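Local atomic coordinates of phiAB6 tailspike (Unidentified phage, PDB entry 5JS4), a protein that probably binds and cleaves the exopolysaccharide of Acinetobacter baumannii as the trimeric beta-helical tailspike of a bacteriophage. Residues A342-G347 / I370-Q375; G303-F308 / W391-Q396; V636-R641 / G693-W698. All blocks are in the same frame, centred on the assembly; numbering follows the deposited sequence.

Contact 1 of 3, residues A342-G347 / I370-Q375. With MLA (malonic acid), chain D.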
loop_
_atom_site.group_PDB
_atom_site.type_symbol
_atom_site.label_atom_id
_atom_site.label_comp_id
_atom_site.label_asym_id
_atom_site.label_seq_id
_atom_site.Cartn_x
_atom_site.Cartn_y
_atom_site.Cartn_z
ATOM N N ALA A 342 -11.376 27.579 -8.156
ATOM C CA ALA A 342 -11.343 28.859 -7.457
ATOM C C ALA A 342 -9.958 29.475 -7.521
ATOM O O ALA A 342 -8.963 28.811 -7.233
ATOM C CB ALA A 342 -11.783 28.687 -6.014
ATOM N N ARG A 343 -9.907 30.751 -7.904
ATOM C CA ARG A 343 -8.658 31.486 -7.999
ATOM C C ARG A 343 -8.720 32.781 -7.203
ATOM O O ARG A 343 -9.804 33.270 -6.865
ATOM C CB ARG A 343 -8.327 31.801 -9.464
ATOM C CG ARG A 343 -9.314 32.735 -10.156
ATOM C CD ARG A 343 -8.832 33.174 -11.530
ATOM N NE ARG A 343 -7.730 34.135 -11.452
ATOM C CZ ARG A 343 -6.433 33.850 -11.595
ATOM N NH1 ARG A 343 -6.018 32.607 -11.832
ATOM N NH2 ARG A 343 -5.536 34.827 -11.499
ATOM N N CYS A 344 -7.544 33.324 -6.910
ATOM C CA CYS A 344 -7.415 34.668 -6.378
ATOM C C CYS A 344 -6.691 35.512 -7.416
ATOM O O CYS A 344 -5.583 35.165 -7.840
ATOM C CB CYS A 344 -6.629 34.662 -5.073
ATOM S SG CYS A 344 -6.568 36.273 -4.266
ATOM N N SER A 345 -7.328 36.601 -7.836
ATOM C CA SER A 345 -6.753 37.516 -8.814
ATOM C C SER A 345 -6.177 38.737 -8.108
ATOM O O SER A 345 -6.793 39.270 -7.185
ATOM C CB SER A 345 -7.821 37.963 -9.815
ATOM O OG SER A 345 -8.329 36.864 -10.552
ATOM N N ASN A 346 -4.992 39.160 -8.543
ATOM C CA ASN A 346 -4.363 40.394 -8.058
ATOM C C ASN A 346 -4.180 40.442 -6.540
ATOM O O ASN A 346 -4.368 41.487 -5.915
ATOM C CB ASN A 346 -5.163 41.610 -8.540
ATOM C CG ASN A 346 -5.310 41.643 -10.047
ATOM O OD1 ASN A 346 -6.421 41.599 -10.575
ATOM N ND2 ASN A 346 -4.186 41.706 -10.749
ATOM N N GLY A 347 -3.799 39.307 -5.955
ATOM C CA GLY A 347 -3.614 39.199 -4.507
ATOM C C GLY A 347 -2.176 39.016 -4.054
ATOM O O GLY A 347 -1.934 38.735 -2.881
ATOM N N ILE A 370 -6.125 28.122 -7.309
ATOM C CA ILE A 370 -5.086 28.882 -8.002
ATOM C C ILE A 370 -4.755 30.157 -7.223
ATOM O O ILE A 370 -5.638 30.969 -6.945
ATOM C CB ILE A 370 -5.522 29.245 -9.438
ATOM C CG1 ILE A 370 -6.065 28.014 -10.182
ATOM C CG2 ILE A 370 -4.360 29.840 -10.222
ATOM C CD1 ILE A 370 -7.564 27.827 -10.084
ATOM N N ASN A 371 -3.472 30.327 -6.906
ATOM C CA ASN A 371 -2.980 31.429 -6.068
ATOM C C ASN A 371 -3.486 31.281 -4.627
ATOM O O ASN A 371 -3.633 30.156 -4.152
ATOM C CB ASN A 371 -3.298 32.805 -6.686
ATOM C CG ASN A 371 -2.741 32.956 -8.090
ATOM O OD1 ASN A 371 -1.615 32.540 -8.369
ATOM N ND2 ASN A 371 -3.524 33.550 -8.979
ATOM N N PHE A 372 -3.749 32.398 -3.948
ATOM C CA PHE A 372 -4.033 32.441 -2.505
ATOM C C PHE A 372 -2.768 32.246 -1.670
ATOM O O PHE A 372 -1.745 31.759 -2.155
ATOM C CB PHE A 372 -5.097 31.421 -2.064
ATOM C CG PHE A 372 -6.453 31.643 -2.669
ATOM C CD1 PHE A 372 -7.319 32.594 -2.142
ATOM C CD2 PHE A 372 -6.879 30.879 -3.747
ATOM C CE1 PHE A 372 -8.576 32.789 -2.691
ATOM C CE2 PHE A 372 -8.133 31.070 -4.299
ATOM C CZ PHE A 372 -8.983 32.026 -3.773
ATOM N N TYR A 373 -2.859 32.638 -0.404
ATOM C CA TYR A 373 -1.760 32.516 0.547
ATOM C C TYR A 373 -1.755 31.090 1.095
ATOM O O TYR A 373 -0.867 30.299 0.771
ATOM C CB TYR A 373 -1.926 33.566 1.651
ATOM C CG TYR A 373 -0.784 33.662 2.630
ATOM C CD1 TYR A 373 0.422 34.248 2.262
ATOM C CD2 TYR A 373 -0.921 33.200 3.937
ATOM C CE1 TYR A 373 1.470 34.353 3.162
ATOM C CE2 TYR A 373 0.123 33.299 4.844
ATOM C CZ TYR A 373 1.314 33.880 4.451
ATOM O OH TYR A 373 2.354 33.983 5.348
ATOM N N ASN A 374 -2.755 30.773 1.916
ATOM C CA ASN A 374 -3.098 29.398 2.239
ATOM C C ASN A 374 -4.334 29.050 1.434
ATOM O O ASN A 374 -5.310 29.796 1.440
ATOM C CB ASN A 374 -3.384 29.231 3.736
ATOM C CG ASN A 374 -2.182 29.549 4.607
ATOM O OD1 ASN A 374 -2.302 30.248 5.618
ATOM N ND2 ASN A 374 -1.021 29.035 4.231
ATOM N N GLN A 375 -4.302 27.930 0.723
ATOM C CA GLN A 375 -5.444 27.563 -0.106
ATOM C C GLN A 375 -6.523 26.901 0.747
ATOM O O GLN A 375 -7.654 27.382 0.798
ATOM C CB GLN A 375 -4.999 26.719 -1.299
ATOM C CG GLN A 375 -4.257 27.567 -2.324
ATOM C CD GLN A 375 -3.610 26.774 -3.438
ATOM O OE1 GLN A 375 -3.177 25.638 -3.242
ATOM N NE2 GLN A 375 -3.516 27.381 -4.615
HETATM C C1 MLA D . -0.339 34.172 -13.301
HETATM O O1A MLA D . -0.505 34.875 -14.321
HETATM O O1B MLA D . 0.450 34.419 -12.364
HETATM C C2 MLA D . -1.163 32.883 -13.197
HETATM C C3 MLA D . -2.484 33.123 -12.450
HETATM O O3A MLA D . -3.378 32.265 -12.593
HETATM O O3B MLA D . -2.579 34.143 -11.733
#
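Arg343 and Ile370 form a parallel beta bridge, with backbone bonds reaching from Arg343's two neighbours to Ile370. Ile370 N donates to Ala342 O, and one residue on, Cys344 N donates to Ile370 O at 3.0 Å; Arg343 CA also leans on that carbonyl through a C-H...O contact. The pairing stops here because the chain swings away at Asn371, whose side chain takes over: its ND2 donates to Cys344 O at 2.9 Å, approaching nearly along the C=O axis, and so takes the place of a further backbone bond.

The polar side chains meet round a bound malonate, probably from the crystallisation liquor. One carboxylate is held by three donors: Arg343 NH1 reaches O3A at 2.8 Å, while Arg343 NH2 and Asn371 ND2 share O3B, each at 3.0 Å. Arg343 and Asn371 run alongside each other, their guanidinium and amide planes 83° apart. Ser345 OG accepts a nearly straight bond from Arg343 NE in the guanidinium plane, which helps fix the rotation of the group and present its two terminal nitrogens to the anion. Ile370 CG2 lies 3.5 Å from malonate O3A and adds an apolar wall.

Apolar packing gathers on Phe372. Cys344 CB sits 3.5 Å from the ring centroid, squarely over one face, in a CH-pi contact. With SG turned anti to the backbone N (chi1 -174°), it is CB that faces the ring, and the sulfur meets it only obliquely. Ala342 O lies at the ring's edge.

Strand 340-345 is hydrogen-bonded on its other side to strand 313-318, whose Asp316 bonds Ser345 OG. Tyr310 of helix 307-312 and Tyr394 complete the malonate pocket, and Phe354 of strand 353-358 meets the Phe372 ring.

Contact 2 of 3, residues G303-F308 / W391-Q396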
loop_
_atom_site.group_PDB
_atom_site.type_symbol
_atom_site.label_atom_id
_atom_site.label_comp_id
_atom_site.label_asym_id
_atom_site.label_seq_id
_atom_site.Cartn_x
_atom_site.Cartn_y
_atom_site.Cartn_z
ATOM N N GLY A 303 -11.762 22.408 -13.188
ATOM C CA GLY A 303 -11.117 22.701 -14.463
ATOM C C GLY A 303 -9.606 22.614 -14.414
ATOM O O GLY A 303 -9.011 22.400 -13.359
ATOM N N LYS A 304 -8.982 22.774 -15.577
ATOM C CA LYS A 304 -7.538 22.920 -15.638
ATOM C C LYS A 304 -7.179 24.335 -15.203
ATOM O O LYS A 304 -8.058 25.182 -14.999
ATOM C CB LYS A 304 -7.013 22.633 -17.050
ATOM C CG LYS A 304 -7.376 21.248 -17.561
ATOM C CD LYS A 304 -6.759 20.956 -18.920
ATOM C CE LYS A 304 -7.342 19.693 -19.532
ATOM N NZ LYS A 304 -6.969 19.544 -20.967
ATOM N N VAL A 305 -5.884 24.583 -15.057
ATOM C CA VAL A 305 -5.389 25.869 -14.585
ATOM C C VAL A 305 -5.184 26.765 -15.804
ATOM O O VAL A 305 -4.069 26.932 -16.299
ATOM C CB VAL A 305 -4.103 25.683 -13.752
ATOM C CG1 VAL A 305 -3.588 27.013 -13.218
ATOM C CG2 VAL A 305 -4.377 24.731 -12.593
ATOM N N SER A 306 -6.291 27.315 -16.299
ATOM C CA SER A 306 -6.270 28.170 -17.483
ATOM C C SER A 306 -7.497 29.076 -17.547
ATOM O O SER A 306 -8.561 28.746 -17.010
ATOM C CB SER A 306 -6.184 27.323 -18.757
ATOM O OG SER A 306 -7.400 26.639 -19.008
ATOM N N GLU A 307 -7.338 30.211 -18.222
ATOM C CA GLU A 307 -8.416 31.193 -18.376
ATOM C C GLU A 307 -9.655 30.594 -19.041
ATOM O O GLU A 307 -10.778 31.003 -18.741
ATOM C CB GLU A 307 -7.933 32.411 -19.175
ATOM C CG GLU A 307 -6.850 33.232 -18.487
ATOM C CD GLU A 307 -7.327 33.945 -17.232
ATOM O OE1 GLU A 307 -8.518 34.315 -17.150
ATOM O OE2 GLU A 307 -6.498 34.147 -16.321
ATOM N N PHE A 308 -9.446 29.629 -19.937
ATOM C CA PHE A 308 -10.546 28.933 -20.600
ATOM C C PHE A 308 -11.539 28.389 -19.576
ATOM O O PHE A 308 -12.745 28.572 -19.722
ATOM C CB PHE A 308 -10.020 27.796 -21.486
ATOM C CG PHE A 308 -11.103 26.981 -22.142
ATOM C CD1 PHE A 308 -11.683 27.399 -23.331
ATOM C CD2 PHE A 308 -11.544 25.794 -21.570
ATOM C CE1 PHE A 308 -12.679 26.649 -23.938
ATOM C CE2 PHE A 308 -12.541 25.043 -22.170
ATOM C CZ PHE A 308 -13.108 25.471 -23.357
ATOM N N TRP A 391 -5.886 19.913 -7.658
ATOM C CA TRP A 391 -4.799 20.589 -8.352
ATOM C C TRP A 391 -4.612 21.931 -7.665
ATOM O O TRP A 391 -5.459 22.815 -7.768
ATOM C CB TRP A 391 -5.108 20.713 -9.849
ATOM C CG TRP A 391 -5.347 19.359 -10.476
ATOM C CD1 TRP A 391 -4.723 18.190 -10.143
ATOM C CD2 TRP A 391 -6.272 19.032 -11.523
ATOM N NE1 TRP A 391 -5.202 17.159 -10.909
ATOM C CE2 TRP A 391 -6.154 17.645 -11.764
ATOM C CE3 TRP A 391 -7.191 19.772 -12.276
ATOM C CZ2 TRP A 391 -6.921 16.983 -12.725
ATOM C CZ3 TRP A 391 -7.954 19.112 -13.233
ATOM C CH2 TRP A 391 -7.811 17.732 -13.449
ATOM N N LEU A 392 -3.506 22.048 -6.932
ATOM C CA LEU A 392 -3.263 23.172 -6.037
ATOM C C LEU A 392 -2.047 23.941 -6.535
ATOM O O LEU A 392 -0.908 23.564 -6.264
ATOM C CB LEU A 392 -3.058 22.661 -4.606
ATOM C CG LEU A 392 -4.224 21.851 -4.022
ATOM C CD1 LEU A 392 -3.911 21.402 -2.602
ATOM C CD2 LEU A 392 -5.526 22.638 -4.053
ATOM N N TYR A 393 -2.309 25.018 -7.272
ATOM C CA TYR A 393 -1.274 25.729 -8.015
ATOM C C TYR A 393 -1.022 27.129 -7.452
ATOM O O TYR A 393 -1.956 27.858 -7.118
ATOM C CB TYR A 393 -1.673 25.855 -9.490
ATOM C CG TYR A 393 -1.424 24.633 -10.361
ATOM C CD1 TYR A 393 -1.813 23.355 -9.955
ATOM C CD2 TYR A 393 -0.839 24.764 -11.622
ATOM C CE1 TYR A 393 -1.602 22.249 -10.763
ATOM C CE2 TYR A 393 -0.630 23.660 -12.436
ATOM C CZ TYR A 393 -1.014 22.405 -12.002
ATOM O OH TYR A 393 -0.811 21.300 -12.797
ATOM N N TYR A 394 0.256 27.487 -7.364
ATOM C CA TYR A 394 0.704 28.866 -7.109
ATOM C C TYR A 394 0.386 29.436 -5.721
ATOM O O TYR A 394 0.364 30.658 -5.558
ATOM C CB TYR A 394 0.169 29.843 -8.178
ATOM C CG TYR A 394 0.165 29.342 -9.610
ATOM C CD1 TYR A 394 1.191 28.544 -10.106
ATOM C CD2 TYR A 394 -0.866 29.693 -10.475
ATOM C CE1 TYR A 394 1.179 28.095 -11.418
ATOM C CE2 TYR A 394 -0.887 29.255 -11.787
ATOM C CZ TYR A 394 0.134 28.456 -12.256
ATOM O OH TYR A 394 0.106 28.019 -13.560
ATOM N N SER A 395 0.165 28.586 -4.717
ATOM C CA SER A 395 -0.025 29.095 -3.352
ATOM C C SER A 395 1.225 29.852 -2.909
ATOM O O SER A 395 2.338 29.512 -3.304
ATOM C CB SER A 395 -0.344 27.978 -2.356
ATOM O OG SER A 395 0.704 27.032 -2.285
ATOM N N GLN A 396 1.034 30.885 -2.099
ATOM C CA GLN A 396 2.150 31.723 -1.666
ATOM C C GLN A 396 2.780 31.222 -0.367
ATOM O O GLN A 396 3.952 31.484 -0.106
ATOM C CB GLN A 396 1.686 33.172 -1.523
ATOM C CG GLN A 396 1.287 33.796 -2.855
ATOM C CD GLN A 396 -0.022 34.563 -2.800
ATOM O OE1 GLN A 396 -0.500 34.935 -1.728
ATOM N NE2 GLN A 396 -0.618 34.795 -3.966
#
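Val305 and Tyr393 face each other with their CA atoms 7.8 Å apart, too far for backbone pairing, so side chains make the contact where the inverse gamma turn centred on Val305 comes up to the end of strand 381-393. The turn carries a weak bond from Ser306 N to Lys304 O and aims the valine at the strand.

Val305 does most of the touching, and its two methyls go to different rings. CG2 stands over the middle of the Tyr393 ring, 3.7 Å from the centroid and 12° off the ring normal, a CH-pi contact. CG1, anti to the backbone N (chi1 -179°), reaches instead to Tyr394, 3.8 Å from its CE2, meeting that ring obliquely. The two tyrosines are packed on each other as well: Tyr393 CB lies over the centre of the Tyr394 ring, and Tyr394 CZ is at the edge of the Tyr393 ring. At the other end of the contact Gly303 O lies in the plane of the Trp391 indole, 3.4 Å from CE3 at its edge. The same carbonyl accepts a hydrogen bond from Thr368 OG1 of strand 362-370, the strand that pairs with 381-393.

Tyr393 OH is hydrogen-bonded to Tyr360 OH of the second subunit, and Ala362 of that subunit packs on Trp391, so the contact reaches the trimer interface.

The fold is a right-handed parallel beta-helix of the pectate lyase-like kind; here the loop leading into helix 307-312 lies against side chains of a later coil. Tyr394 also lines the malonate pocket, so Val305 packs against one of the pocket's walls.

Contact 3 of 3, residues V636-R641 / G693-W698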
loop_
_atom_site.group_PDB
_atom_site.type_symbol
_atom_site.label_atom_id
_atom_site.label_comp_id
_atom_site.label_asym_id
_atom_site.label_seq_id
_atom_site.Cartn_x
_atom_site.Cartn_y
_atom_site.Cartn_z
ATOM N N VAL A 636 51.308 -33.450 35.267
ATOM C CA VAL A 636 49.896 -33.829 35.303
ATOM C C VAL A 636 49.025 -32.592 35.463
ATOM O O VAL A 636 49.167 -31.844 36.432
ATOM C CB VAL A 636 49.594 -34.809 36.454
ATOM C CG1 VAL A 636 48.144 -35.275 36.381
ATOM C CG2 VAL A 636 50.545 -35.998 36.411
ATOM N N TYR A 637 48.129 -32.390 34.499
ATOM C CA TYR A 637 47.285 -31.203 34.427
ATOM C C TYR A 637 45.829 -31.612 34.372
ATOM O O TYR A 637 45.496 -32.597 33.727
ATOM C CB TYR A 637 47.672 -30.377 33.190
ATOM C CG TYR A 637 49.074 -29.854 33.334
ATOM C CD1 TYR A 637 50.171 -30.677 33.098
ATOM C CD2 TYR A 637 49.308 -28.564 33.789
ATOM C CE1 TYR A 637 51.462 -30.223 33.283
ATOM C CE2 TYR A 637 50.594 -28.102 33.976
ATOM C CZ TYR A 637 51.667 -28.934 33.728
ATOM O OH TYR A 637 52.948 -28.482 33.916
ATOM N N ARG A 638 44.971 -30.868 35.060
ATOM C CA ARG A 638 43.534 -31.101 34.998
ATOM C C ARG A 638 42.874 -30.023 34.162
ATOM O O ARG A 638 43.024 -28.838 34.450
ATOM C CB ARG A 638 42.902 -31.081 36.394
ATOM C CG ARG A 638 43.371 -32.178 37.329
ATOM C CD ARG A 638 42.428 -32.315 38.519
ATOM N NE ARG A 638 42.337 -31.081 39.290
ATOM C CZ ARG A 638 43.121 -30.751 40.318
ATOM N NH1 ARG A 638 44.092 -31.559 40.732
ATOM N NH2 ARG A 638 42.930 -29.591 40.939
ATOM N N VAL A 639 42.157 -30.448 33.124
ATOM C CA VAL A 639 41.209 -29.598 32.418
ATOM C C VAL A 639 39.898 -29.815 33.163
ATOM O O VAL A 639 39.194 -30.806 32.938
ATOM C CB VAL A 639 41.092 -29.976 30.925
ATOM C CG1 VAL A 639 40.146 -29.031 30.205
ATOM C CG2 VAL A 639 42.464 -29.976 30.264
ATOM N N GLU A 640 39.599 -28.898 34.081
ATOM C CA GLU A 640 38.594 -29.134 35.118
ATOM C C GLU A 640 37.519 -28.065 35.162
ATOM O O GLU A 640 37.728 -26.927 34.738
ATOM C CB GLU A 640 39.265 -29.214 36.491
ATOM C CG GLU A 640 39.995 -27.944 36.900
ATOM C CD GLU A 640 40.441 -27.950 38.348
ATOM O OE1 GLU A 640 40.682 -29.041 38.905
ATOM O OE2 GLU A 640 40.561 -26.851 38.923
ATOM N N ARG A 641 36.379 -28.445 35.727
ATOM C CA ARG A 641 35.266 -27.534 35.933
ATOM C C ARG A 641 35.522 -26.659 37.148
ATOM O O ARG A 641 35.954 -27.146 38.199
ATOM C CB ARG A 641 33.972 -28.309 36.153
ATOM C CG ARG A 641 33.628 -29.232 35.005
ATOM C CD ARG A 641 32.226 -29.795 35.114
ATOM N NE ARG A 641 32.053 -30.652 36.288
ATOM C CZ ARG A 641 30.934 -31.313 36.580
ATOM N NH1 ARG A 641 29.865 -31.210 35.799
ATOM N NH2 ARG A 641 30.884 -32.070 37.671
ATOM N N GLY A 693 35.640 -33.538 32.867
ATOM C CA GLY A 693 36.817 -32.960 32.231
ATOM C C GLY A 693 37.816 -34.057 31.932
ATOM O O GLY A 693 37.443 -35.222 31.779
ATOM N N PHE A 694 39.089 -33.693 31.844
ATOM C CA PHE A 694 40.134 -34.666 31.575
ATOM C C PHE A 694 41.487 -34.165 32.056
ATOM O O PHE A 694 41.697 -32.954 32.210
ATOM C CB PHE A 694 40.177 -35.052 30.082
ATOM C CG PHE A 694 40.392 -33.891 29.138
ATOM C CD1 PHE A 694 39.321 -33.126 28.698
ATOM C CD2 PHE A 694 41.660 -33.596 28.650
ATOM C CE1 PHE A 694 39.512 -32.074 27.814
ATOM C CE2 PHE A 694 41.855 -32.543 27.765
ATOM C CZ PHE A 694 40.781 -31.782 27.350
ATOM N N LYS A 695 42.378 -35.117 32.322
ATOM C CA LYS A 695 43.757 -34.836 32.680
ATOM C C LYS A 695 44.644 -34.997 31.461
ATOM O O LYS A 695 44.394 -35.857 30.616
ATOM C CB LYS A 695 44.245 -35.782 33.776
ATOM C CG LYS A 695 43.506 -35.642 35.098
ATOM C CD LYS A 695 44.198 -36.440 36.193
ATOM C CE LYS A 695 43.446 -36.366 37.514
ATOM N NZ LYS A 695 44.138 -37.141 38.582
ATOM N N VAL A 696 45.676 -34.159 31.389
ATOM C CA VAL A 696 46.725 -34.267 30.387
ATOM C C VAL A 696 48.024 -34.585 31.112
ATOM O O VAL A 696 48.381 -33.899 32.075
ATOM C CB VAL A 696 46.893 -32.956 29.599
ATOM C CG1 VAL A 696 47.962 -33.111 28.521
ATOM C CG2 VAL A 696 45.571 -32.531 28.985
ATOM N N PHE A 697 48.708 -35.629 30.654
ATOM C CA PHE A 697 49.988 -36.070 31.199
ATOM C C PHE A 697 51.053 -35.789 30.153
ATOM O O PHE A 697 50.890 -36.176 28.999
ATOM C CB PHE A 697 49.977 -37.579 31.475
ATOM C CG PHE A 697 49.020 -38.010 32.559
ATOM C CD1 PHE A 697 47.646 -37.992 32.345
ATOM C CD2 PHE A 697 49.498 -38.467 33.780
ATOM C CE1 PHE A 697 46.769 -38.402 33.340
ATOM C CE2 PHE A 697 48.626 -38.884 34.773
ATOM C CZ PHE A 697 47.263 -38.845 34.551
ATOM N N TRP A 698 52.133 -35.125 30.556
ATOM C CA TRP A 698 53.236 -34.790 29.656
ATOM C C TRP A 698 54.520 -35.486 30.076
ATOM O O TRP A 698 54.895 -35.444 31.248
ATOM C CB TRP A 698 53.497 -33.289 29.675
ATOM C CG TRP A 698 52.471 -32.444 29.001
ATOM C CD1 TRP A 698 51.519 -31.670 29.597
ATOM C CD2 TRP A 698 52.314 -32.256 27.593
ATOM N NE1 TRP A 698 50.778 -31.012 28.649
ATOM C CE2 TRP A 698 51.241 -31.361 27.407
ATOM C CE3 TRP A 698 52.977 -32.759 26.466
ATOM C CZ2 TRP A 698 50.819 -30.952 26.142
ATOM C CZ3 TRP A 698 52.553 -32.355 25.209
ATOM C CH2 TRP A 698 51.488 -31.464 25.056
#
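Val639 and Phe694 make the tight side of this antiparallel pair. The valine lies alongside the phenylalanine, its CB over the centre of the ring, 4.0 Å from the centroid, and its CG2 3.6 Å from Phe694 CE2. The ring can stand there because Phe694 CG sits between the backbone N and the carbonyl carbon (chi1 58°). On the same face Tyr637 and Trp698 cross, CD1 to CD1 at 3.9 Å, with Val696 between them and Phe694.

Beneath, four backbone bonds join the hydrogen-bonded pairs Tyr637-Val696 and Val639-Phe694. Val639 N to Phe694 O is the shortest, at 2.7 Å.

The Arg638-Lys695 side is looser and partly open to solvent. The two chains run side by side, touching through their aliphatic parts, CG to CG at 4.1 Å. Their charged ends are separated, and both form salt bridges to Glu632; Arg638 NE also bridges to Glu640 OE1 at 2.7 Å. Val636, buried on the same face, packs on the Phe697 ring, CG2 to CD2 at 3.8 Å; Gly668 of the third subunit touches Phe697 too.

Strand 636-641 is flanked on its other edge by strand 627-633, and strand 690-699 by strand 672-678. The Phe694 face packs against another sheet: Phe715 and Phe711 of strand 708-715 meet its rings edge-to-face, and strand 654-661 touches Phe694, Val696 and Trp698.

How the contacts relate
Contacts 1 and 2 are neighbours in the beta-helix, their centres 9 Å apart, and contact 1 falls within the chain span bracketed by contact 2. They meet directly: Asn371 N probably bonds to Tyr393 O, and Gln396 N to Phe372 O, and both contacts supply residues to one malonate pocket. Contact 1 is buried yet strongly polar; contact 2, only partly buried, relies on aromatic and methyl packing and borders another subunit. Contact 3 lies about 90 Å from contact 1, centre to centre, in the C-terminal part. There a regular antiparallel ladder separates a buried, largely aromatic face from a mixed one with charged side chains, whereas contact 1 has a short parallel bridge.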